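Local coordinates for uncharacterized protein (PDB 4PUX) that is of unknown function but folds as an antiparallel beta-barrel of the DUF3237 family, related to the AOC-type barrels, at residues A16-D21 / K51-R56. Residues are numbered along the deposited sequence; the frame is centred on the assembly and turned at random.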
ATOM      1  N   ALA A  16     -10.529  -5.005  -4.343  1.00 10.05           N
ATOM      2  CA  ALA A  16      -9.791  -5.324  -5.576  1.00 11.33           C
ATOM      3  C   ALA A  16      -8.374  -5.733  -5.282  1.00  9.70           C
ATOM      4  O   ALA A  16      -7.819  -5.383  -4.226  1.00  9.84           O
ATOM      5  CB  ALA A  16      -9.772  -4.068  -6.530  1.00 10.29           C
ATOM      6  N   LYS A  17      -7.790  -6.457  -6.226  1.00 10.93           N
ATOM      7  CA  LYS A  17      -6.351  -6.762  -6.240  0.60 10.95           C
ATOM      8  C   LYS A  17      -5.636  -5.693  -7.059  1.00  9.67           C
ATOM      9  O   LYS A  17      -5.975  -5.455  -8.211  1.00 10.86           O
ATOM     10  CB  LYS A  17      -6.058  -8.138  -6.822  0.60 12.13           C
ATOM     11  CG  LYS A  17      -4.536  -8.453  -6.873  0.60 13.90           C
ATOM     12  CD  LYS A  17      -4.290  -9.917  -7.344  0.60 19.69           C
ATOM     13  CE  LYS A  17      -2.860 -10.380  -7.095  0.60 24.83           C
ATOM     14  NZ  LYS A  17      -2.808 -11.854  -6.813  0.60 32.45           N
ATOM     15  N   PHE A  18      -4.695  -5.015  -6.417  1.00 10.45           N
ATOM     16  CA  PHE A  18      -3.875  -3.955  -6.996  1.00  9.25           C
ATOM     17  C   PHE A  18      -2.487  -4.467  -7.359  1.00 10.34           C
ATOM     18  O   PHE A  18      -1.840  -5.191  -6.557  1.00 12.42           O
ATOM     19  CB  PHE A  18      -3.702  -2.783  -6.005  1.00 10.39           C
ATOM     20  CG  PHE A  18      -4.935  -1.897  -5.845  1.00  9.63           C
ATOM     21  CD1 PHE A  18      -6.081  -2.358  -5.176  1.00  9.32           C
ATOM     22  CD2 PHE A  18      -4.951  -0.596  -6.364  1.00 10.71           C
ATOM     23  CE1 PHE A  18      -7.210  -1.542  -5.009  1.00 11.19           C
ATOM     24  CE2 PHE A  18      -6.099   0.225  -6.202  1.00 10.01           C
ATOM     25  CZ  PHE A  18      -7.230  -0.266  -5.548  1.00 11.36           C
ATOM     26  N   SER A  19      -2.016  -3.998  -8.495  1.00  9.49           N
ATOM     27  CA  SER A  19      -0.666  -4.260  -8.974  0.70  9.72           C
ATOM     28  C   SER A  19      -0.061  -2.890  -9.336  1.00  9.91           C
ATOM     29  O   SER A  19      -0.449  -2.299 -10.331  1.00 11.51           O
ATOM     30  CB  SER A  19      -0.723  -5.251 -10.161  0.70 11.24           C
ATOM     31  OG  SER A  19      -1.417  -6.447  -9.775  0.70 13.25           O
ATOM     32  N   VAL A  20       0.827  -2.379  -8.495  1.00 10.48           N
ATOM     33  CA  VAL A  20       1.410  -1.039  -8.647  1.00 10.87           C
ATOM     34  C   VAL A  20       2.794  -1.159  -9.296  1.00 11.19           C
ATOM     35  O   VAL A  20       3.671  -1.916  -8.830  1.00 15.89           O
ATOM     36  CB  VAL A  20       1.543  -0.298  -7.279  1.00 11.99           C
ATOM     37  CG1 VAL A  20       1.950   1.155  -7.527  1.00 13.81           C
ATOM     38  CG2 VAL A  20       0.207  -0.374  -6.447  1.00 11.42           C
ATOM     39  N   ASP A  21       2.977  -0.394 -10.362  1.00  9.38           N
ATOM     40  CA  ASP A  21       4.268  -0.357 -11.091  1.00  9.08           C
ATOM     41  C   ASP A  21       5.111   0.818 -10.534  1.00 11.33           C
ATOM     42  O   ASP A  21       4.603   1.944 -10.389  1.00 11.22           O
ATOM     43  CB  ASP A  21       4.031  -0.143 -12.581  1.00 10.43           C
ATOM     44  CG  ASP A  21       3.522  -1.384 -13.286  1.00 14.81           C
ATOM     45  OD1 ASP A  21       3.770  -2.484 -12.789  1.00 14.31           O
ATOM     46  OD2 ASP A  21       2.864  -1.271 -14.356  1.00 20.63           O
ATOM     47  N   LYS A  51     -14.570  -7.201  -7.997  1.00 12.87           N
ATOM     48  CA  LYS A  51     -15.954  -7.374  -8.441  1.00 14.30           C
ATOM     49  C   LYS A  51     -16.614  -6.022  -8.813  1.00 14.14           C
ATOM     50  O   LYS A  51     -17.251  -5.901  -9.899  1.00 18.42           O
ATOM     51  CB  LYS A  51     -16.782  -8.088  -7.345  1.00 17.36           C
ATOM     52  CG  LYS A  51     -18.231  -8.436  -7.746  1.00 22.27           C
ATOM     53  CD  LYS A  51     -18.953  -9.195  -6.608  1.00 28.15           C
ATOM     54  CE  LYS A  51     -20.348  -9.625  -7.021  1.00 36.62           C
ATOM     55  NZ  LYS A  51     -21.045 -10.346  -5.902  1.00 44.91           N
ATOM     56  N   SER A  52     -16.395  -4.995  -7.976  1.00 15.37           N
ATOM     57  CA  SER A  52     -17.091  -3.701  -8.066  0.50 18.46           C
ATOM     58  C   SER A  52     -16.174  -2.546  -8.449  1.00 14.96           C
ATOM     59  O   SER A  52     -16.620  -1.397  -8.509  1.00 17.77           O
ATOM     60  CB  SER A  52     -17.748  -3.359  -6.704  0.50 21.09           C
ATOM     61  OG  SER A  52     -16.808  -2.837  -5.747  0.50 24.80           O
ATOM     62  N   LEU A  53     -14.907  -2.856  -8.713  1.00 10.97           N
ATOM     63  CA  LEU A  53     -13.877  -1.822  -8.942  1.00 11.02           C
ATOM     64  C   LEU A  53     -12.746  -2.377  -9.815  1.00 10.39           C
ATOM     65  O   LEU A  53     -12.031  -3.309  -9.420  1.00 12.10           O
ATOM     66  CB  LEU A  53     -13.291  -1.365  -7.606  1.00 11.63           C
ATOM     67  CG  LEU A  53     -12.300  -0.201  -7.667  1.00 11.96           C
ATOM     68  CD1 LEU A  53     -12.954   1.113  -8.113  1.00 12.53           C
ATOM     69  CD2 LEU A  53     -11.559  -0.001  -6.338  1.00 13.36           C
ATOM     70  N   LYS A  54     -12.621  -1.794 -11.026  1.00 10.25           N
ATOM     71  CA  LYS A  54     -11.663  -2.275 -12.037  1.00  9.40           C
ATOM     72  C   LYS A  54     -11.114  -1.061 -12.779  1.00  9.35           C
ATOM     73  O   LYS A  54     -11.846  -0.110 -13.033  1.00 11.11           O
ATOM     74  CB  LYS A  54     -12.389  -3.170 -13.079  1.00 12.38           C
ATOM     75  CG  LYS A  54     -13.058  -4.439 -12.557  1.00 13.02           C
ATOM     76  CD  LYS A  54     -13.806  -5.170 -13.685  1.00 14.03           C
ATOM     77  CE  LYS A  54     -14.407  -6.514 -13.171  1.00 19.53           C
ATOM     78  NZ  LYS A  54     -15.487  -6.274 -12.210  1.00 21.29           N
ATOM     79  N   GLY A  55      -9.846  -1.116 -13.166  1.00  8.77           N
ATOM     80  CA  GLY A  55      -9.218  -0.038 -13.923  1.00  9.65           C
ATOM     81  C   GLY A  55      -7.703  -0.031 -13.877  1.00  9.56           C
ATOM     82  O   GLY A  55      -7.065  -1.080 -13.684  1.00 10.20           O
ATOM     83  N   ARG A  56      -7.131   1.151 -14.081  1.00  9.31           N
ATOM     84  CA  ARG A  56      -5.680   1.324 -14.141  1.00 10.55           C
ATOM     85  C   ARG A  56      -5.210   2.473 -13.237  1.00  9.06           C
ATOM     86  O   ARG A  56      -5.986   3.386 -12.864  1.00  9.92           O
ATOM     87  CB  ARG A  56      -5.180   1.542 -15.575  1.00 11.86           C
ATOM     88  CG  ARG A  56      -5.521   2.874 -16.195  1.00 12.26           C
ATOM     89  CD  ARG A  56      -5.063   2.914 -17.662  1.00 12.87           C
ATOM     90  NE  ARG A  56      -5.397   4.207 -18.262  1.00 13.17           N
ATOM     91  CZ  ARG A  56      -4.621   4.941 -19.035  1.00 15.41           C
ATOM     92  NH1 ARG A  56      -3.456   4.474 -19.464  1.00 22.59           N
ATOM     93  NH2 ARG A  56      -5.069   6.126 -19.481  1.00 13.35           N
TER
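Inside the antiparallel beta-barrel of this DUF3237 protein, Leu-53 meets Ala-16 and Phe-18 across one intervening strand, 36-49, which pairs with both 12-21 and 54-67. Residues 16-21 and 51-56 are therefore second neighbours round the barrel wall, as the 9.1 Å between Phe-18 CA and Arg-56 CA indicates; at the loop end the gap closes to 6.3 Å between Ala-16 CA and Leu-53 CA. Leu-53, in the turn just before strand 54-67, and Ala-16 both direct their CB atoms toward the opposite segment. The closest approach is Ala-16 CB to the backbone carbonyl Leu-53 O, 3.7 Å, a van der Waals contact of a methyl with a carbonyl oxygen. With CG anti to the backbone N (chi1 -175°) and chi2 at 66°, the Leu-53 CD2 branch is the one that reaches both partners, lying 4.4 Å from Ala-16 CB. The small interface, 109 Å² in all, is apolar between side chains, and all three touching residues are buried. Around it, Phe-48 of the strand between touches Leu-53 and meets the Phe-18 ring with planes about 20° apart, while Tyr-154 of strand 151-159 stacks on Phe-18. The aromatic end of the cluster is reached obliquely, Phe-18 CZ lying 4.4 Å from Leu-53 CD2.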